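Local coordinates for protein adenosine deaminase (Burkholderia ambifaria, PDB 4GXW) that binds a zinc ion in an amidohydrolase TIM barrel and probably catalyses the hydrolytic deamination of adenine or a related aminopurine, at residues P355-D358 / M359-T363; I137-G140 / M141-A145. One frame throughout, in Å; residues are numbered along the deposited sequence. Where two conformers were deposited one is given.

Contact 1 of 2, residues P355-D358 / M359-T363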
loop_
_atom_site.group_PDB
_atom_site.type_symbol
_atom_site.label_atom_id
_atom_site.label_comp_id
_atom_site.label_asym_id
_atom_site.label_seq_id
_atom_site.Cartn_x
_atom_site.Cartn_y
_atom_site.Cartn_z
ATOM N N PRO A 355 -10.053 15.593 16.113
ATOM C CA PRO A 355 -9.693 16.041 17.470
ATOM C C PRO A 355 -8.600 15.188 18.107
ATOM O O PRO A 355 -7.803 15.705 18.904
ATOM C CB PRO A 355 -10.989 15.867 18.272
ATOM C CG PRO A 355 -12.068 15.791 17.286
ATOM C CD PRO A 355 -11.493 15.301 15.999
ATOM N N GLU A 356 -8.563 13.891 17.803
ATOM C CA GLU A 356 -7.485 13.052 18.329
ATOM C C GLU A 356 -6.142 13.547 17.819
ATOM O O GLU A 356 -5.181 13.667 18.587
ATOM C CB GLU A 356 -7.634 11.591 17.906
ATOM C CG GLU A 356 -8.661 10.777 18.657
ATOM C CD GLU A 356 -8.546 9.302 18.337
ATOM O OE1 GLU A 356 -7.614 8.644 18.858
ATOM O OE2 GLU A 356 -9.372 8.793 17.541
ATOM N N PHE A 357 -6.071 13.807 16.517
ATOM C CA PHE A 357 -4.852 14.334 15.916
ATOM C C PHE A 357 -4.433 15.638 16.595
ATOM O O PHE A 357 -3.258 15.826 16.929
ATOM C CB PHE A 357 -5.062 14.574 14.411
ATOM C CG PHE A 357 -3.823 15.029 13.680
ATOM C CD1 PHE A 357 -3.374 16.341 13.772
ATOM C CD2 PHE A 357 -3.122 14.143 12.877
ATOM C CE1 PHE A 357 -2.232 16.749 13.102
ATOM C CE2 PHE A 357 -1.977 14.544 12.198
ATOM C CZ PHE A 357 -1.538 15.850 12.310
ATOM N N ASP A 358 -5.395 16.537 16.779
ATOM C CA ASP A 358 -5.123 17.833 17.394
ATOM C C ASP A 358 -4.489 17.673 18.773
ATOM O O ASP A 358 -3.540 18.383 19.115
ATOM C CB ASP A 358 -6.400 18.676 17.500
ATOM C CG ASP A 358 -6.932 19.135 16.152
ATOM O OD1 ASP A 358 -6.181 19.116 15.151
ATOM O OD2 ASP A 358 -8.121 19.532 16.109
ATOM N N MET A 359 -5.012 16.743 19.570
ATOM C CA MET A 359 -4.426 16.485 20.881
ATOM C C MET A 359 -3.005 15.930 20.777
ATOM O O MET A 359 -2.128 16.344 21.537
ATOM C CB MET A 359 -5.302 15.545 21.709
ATOM C CG MET A 359 -6.483 16.245 22.359
ATOM S SD MET A 359 -7.336 15.230 23.569
ATOM C CE MET A 359 -6.089 15.075 24.846
ATOM N N LEU A 360 -2.770 15.016 19.840
ATOM C CA LEU A 360 -1.435 14.456 19.663
ATOM C C LEU A 360 -0.436 15.534 19.257
ATOM O O LEU A 360 0.705 15.524 19.716
ATOM C CB LEU A 360 -1.464 13.317 18.639
ATOM C CG LEU A 360 -2.247 12.073 19.081
ATOM C CD1 LEU A 360 -2.288 11.036 17.962
ATOM C CD2 LEU A 360 -1.653 11.470 20.363
ATOM N N ALA A 361 -0.869 16.472 18.415
ATOM C CA ALA A 361 -0.018 17.594 18.021
ATOM C C ALA A 361 0.350 18.487 19.213
ATOM O O ALA A 361 1.507 18.899 19.357
ATOM C CB ALA A 361 -0.675 18.407 16.919
ATOM N N ASP A 362 -0.620 18.788 20.074
ATOM C CA ASP A 362 -0.324 19.561 21.282
ATOM C C ASP A 362 0.611 18.802 22.226
ATOM O O ASP A 362 1.472 19.399 22.878
ATOM C CB ASP A 362 -1.612 19.949 22.020
ATOM C CG ASP A 362 -2.245 21.221 21.480
ATOM O OD1 ASP A 362 -1.661 21.855 20.579
ATOM O OD2 ASP A 362 -3.321 21.611 21.986
ATOM N N THR A 363 0.447 17.486 22.298
ATOM C CA THR A 363 1.290 16.669 23.170
ATOM C C THR A 363 2.721 16.577 22.639
ATOM O O THR A 363 3.675 16.522 23.420
ATOM C CB THR A 363 0.653 15.294 23.429
ATOM O OG1 THR A 363 -0.580 15.489 24.136
ATOM C CG2 THR A 363 1.569 14.393 24.247
HETATM O O HOH W 1 -3.140 20.770 17.737
#
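F357 and A361, one helical turn apart, touch where CE1 of the F357 ring lies 4.4 Å from CB of A361, a light van der Waals contact that meets the ring obliquely. With CG anti to the backbone nitrogen (chi1 -176°), the F357 ring runs outward and leans forward along the helix, toward A361 on the next turn. The backbone beneath is regular: A361 N donates to F357 O at 2.9 Å, and the bonds from M359 to P355, L360 to E356 and D362 to D358 repeat the i to i+4 pattern. L360 leans back along the helix, CG resting 3.4 Å from E356 O. On the outer side D358 O is gripped twice, by D362 N at 3.1 Å and by a water that donates to it at 2.8 Å; the same water reaches D362 OD1 weakly. Farther out, a salt bridge ties D358 to K329, and in the conformer described here E356 pairs with R111. The whole is one amphipathic stretch of helix 343-371: F357 and A361 pack on helix 325-338, F357 meeting I325, K329 and M332, while L360 lies against F25 and A28 of helix 20-28 and P30 in the loop beyond.

Contact 2 of 2, residues I137-G140 / M141-A145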
loop_
_atom_site.group_PDB
_atom_site.type_symbol
_atom_site.label_atom_id
_atom_site.label_comp_id
_atom_site.label_asym_id
_atom_site.label_seq_id
_atom_site.Cartn_x
_atom_site.Cartn_y
_atom_site.Cartn_z
ATOM N N ILE A 137 -8.205 -16.082 3.632
ATOM C CA ILE A 137 -7.829 -14.697 3.888
ATOM C C ILE A 137 -8.902 -13.985 4.714
ATOM O O ILE A 137 -8.589 -13.267 5.662
ATOM C CB ILE A 137 -7.546 -13.932 2.569
ATOM C CG1 ILE A 137 -6.312 -14.524 1.877
ATOM C CG2 ILE A 137 -7.327 -12.445 2.851
ATOM C CD1 ILE A 137 -6.108 -14.058 0.446
ATOM N N VAL A 138 -10.164 -14.203 4.355
ATOM C CA VAL A 138 -11.283 -13.595 5.071
ATOM C C VAL A 138 -11.310 -14.041 6.540
ATOM O O VAL A 138 -11.584 -13.241 7.436
ATOM C CB VAL A 138 -12.627 -13.883 4.357
ATOM C CG1 VAL A 138 -13.800 -13.520 5.238
ATOM C CG2 VAL A 138 -12.691 -13.102 3.044
ATOM N N THR A 139 -10.982 -15.305 6.794
ATOM C CA THR A 139 -10.881 -15.792 8.165
ATOM C C THR A 139 -9.798 -15.038 8.928
ATOM O O THR A 139 -10.000 -14.640 10.083
ATOM C CB THR A 139 -10.579 -17.291 8.207
ATOM O OG1 THR A 139 -11.683 -18.004 7.632
ATOM C CG2 THR A 139 -10.378 -17.770 9.637
ATOM N N GLY A 140 -8.654 -14.835 8.281
ATOM C CA GLY A 140 -7.571 -14.086 8.895
ATOM C C GLY A 140 -8.019 -12.670 9.222
ATOM O O GLY A 140 -7.709 -12.153 10.302
ATOM N N MET A 141 -8.752 -12.049 8.301
ATOM C CA MET A 141 -9.312 -10.714 8.528
ATOM C C MET A 141 -10.275 -10.687 9.707
ATOM O O MET A 141 -10.178 -9.814 10.570
ATOM C CB MET A 141 -10.018 -10.209 7.268
ATOM C CG MET A 141 -9.070 -10.065 6.092
ATOM S SD MET A 141 -9.907 -9.825 4.521
ATOM C CE MET A 141 -10.528 -8.163 4.699
ATOM N N ARG A 142 -11.187 -11.649 9.763
ATOM C CA ARG A 142 -12.179 -11.673 10.832
ATOM C C ARG A 142 -11.524 -11.944 12.182
ATOM O O ARG A 142 -11.881 -11.319 13.187
ATOM C CB ARG A 142 -13.282 -12.684 10.510
ATOM C CG ARG A 142 -14.180 -12.212 9.380
ATOM C CD ARG A 142 -15.180 -13.256 8.910
ATOM N NE ARG A 142 -15.922 -12.770 7.748
ATOM C CZ ARG A 142 -16.705 -13.526 6.987
ATOM N NH1 ARG A 142 -16.871 -14.816 7.266
ATOM N NH2 ARG A 142 -17.317 -12.985 5.943
ATOM N N ASP A 143 -10.529 -12.830 12.198
ATOM C CA ASP A 143 -9.765 -13.099 13.418
ATOM C C ASP A 143 -9.009 -11.859 13.905
ATOM O O ASP A 143 -8.946 -11.598 15.105
ATOM C CB ASP A 143 -8.762 -14.246 13.225
ATOM C CG ASP A 143 -9.424 -15.602 13.078
ATOM O OD1 ASP A 143 -10.632 -15.730 13.368
ATOM O OD2 ASP A 143 -8.714 -16.553 12.686
ATOM N N ALA A 144 -8.442 -11.095 12.973
ATOM C CA ALA A 144 -7.694 -9.890 13.342
ATOM C C ALA A 144 -8.625 -8.791 13.853
ATOM O O ALA A 144 -8.254 -8.033 14.759
ATOM C CB ALA A 144 -6.868 -9.383 12.168
ATOM N N ALA A 145 -9.817 -8.679 13.271
ATOM C CA ALA A 145 -10.796 -7.722 13.785
ATOM C C ALA A 145 -11.167 -8.081 15.222
ATOM O O ALA A 145 -11.237 -7.210 16.093
ATOM C CB ALA A 145 -12.030 -7.681 12.905
#
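Four consecutive i to i+4 bonds, from M141 N to I137 O through A144 N to G140 O, span 2.8 to 3.0 Å as N to O distances and build regular alpha-helix over a little more than two turns. Along it V138 and R142 run alongside each other in the same direction. The arginine's chain stays straight out to NE, which lays its guanidinium over V138: methyl CG1 sits 3.3 Å above the plane, over its centre, and 3.4 Å from R142 NE. V138 presents that methyl because CG1 stands anti to the backbone nitrogen (chi1 168°). An apolar group thus covers one face of the cation, while a salt bridge from R142 NE to E181 employs its polar rim. T139 and D143 form a second parallel pair, looser, with T139 CG2 3.7 Å from D143 OD2; the threonine hydroxyl turns back to bond A135 O. On the buried side the I137 and M141 side chains cross, I137 CG2 standing 4.0 Å from M141 SD, and the thioether chain, bent at chi3, also passes close to the backbone, its CG 3.3 Å from I137 O. Both side chains pack on F115 and L154, from strands 110-117 and 151-159, and I137 meets W117. Helix 130-148 joins these neighbouring parallel strands, giving the right-handed beta-alpha-beta crossover that is the repeating element of a TIM barrel.

In the fold
Contacts 1 and 2 illustrate one principle in two settings: a helix turn sorts its side chains by what each flank faces. Their centres lie 31 Å apart, with nearest atoms about 16 Å from each other, so they do not touch. Residues 137-145 belong to a helix that packs on the parallel strands of the barrel, whereas 355-363 lie in the last helix, the centre of contact 1 being about 25 Å from the centre of the chain. Neither contact supplies a zinc ligand; those are H35, H37, H216 and D301. Contact 2 is the nearer to that site by its I137 side chain, about 11 Å from that of H37, whereas contact 1 lies away from the metal.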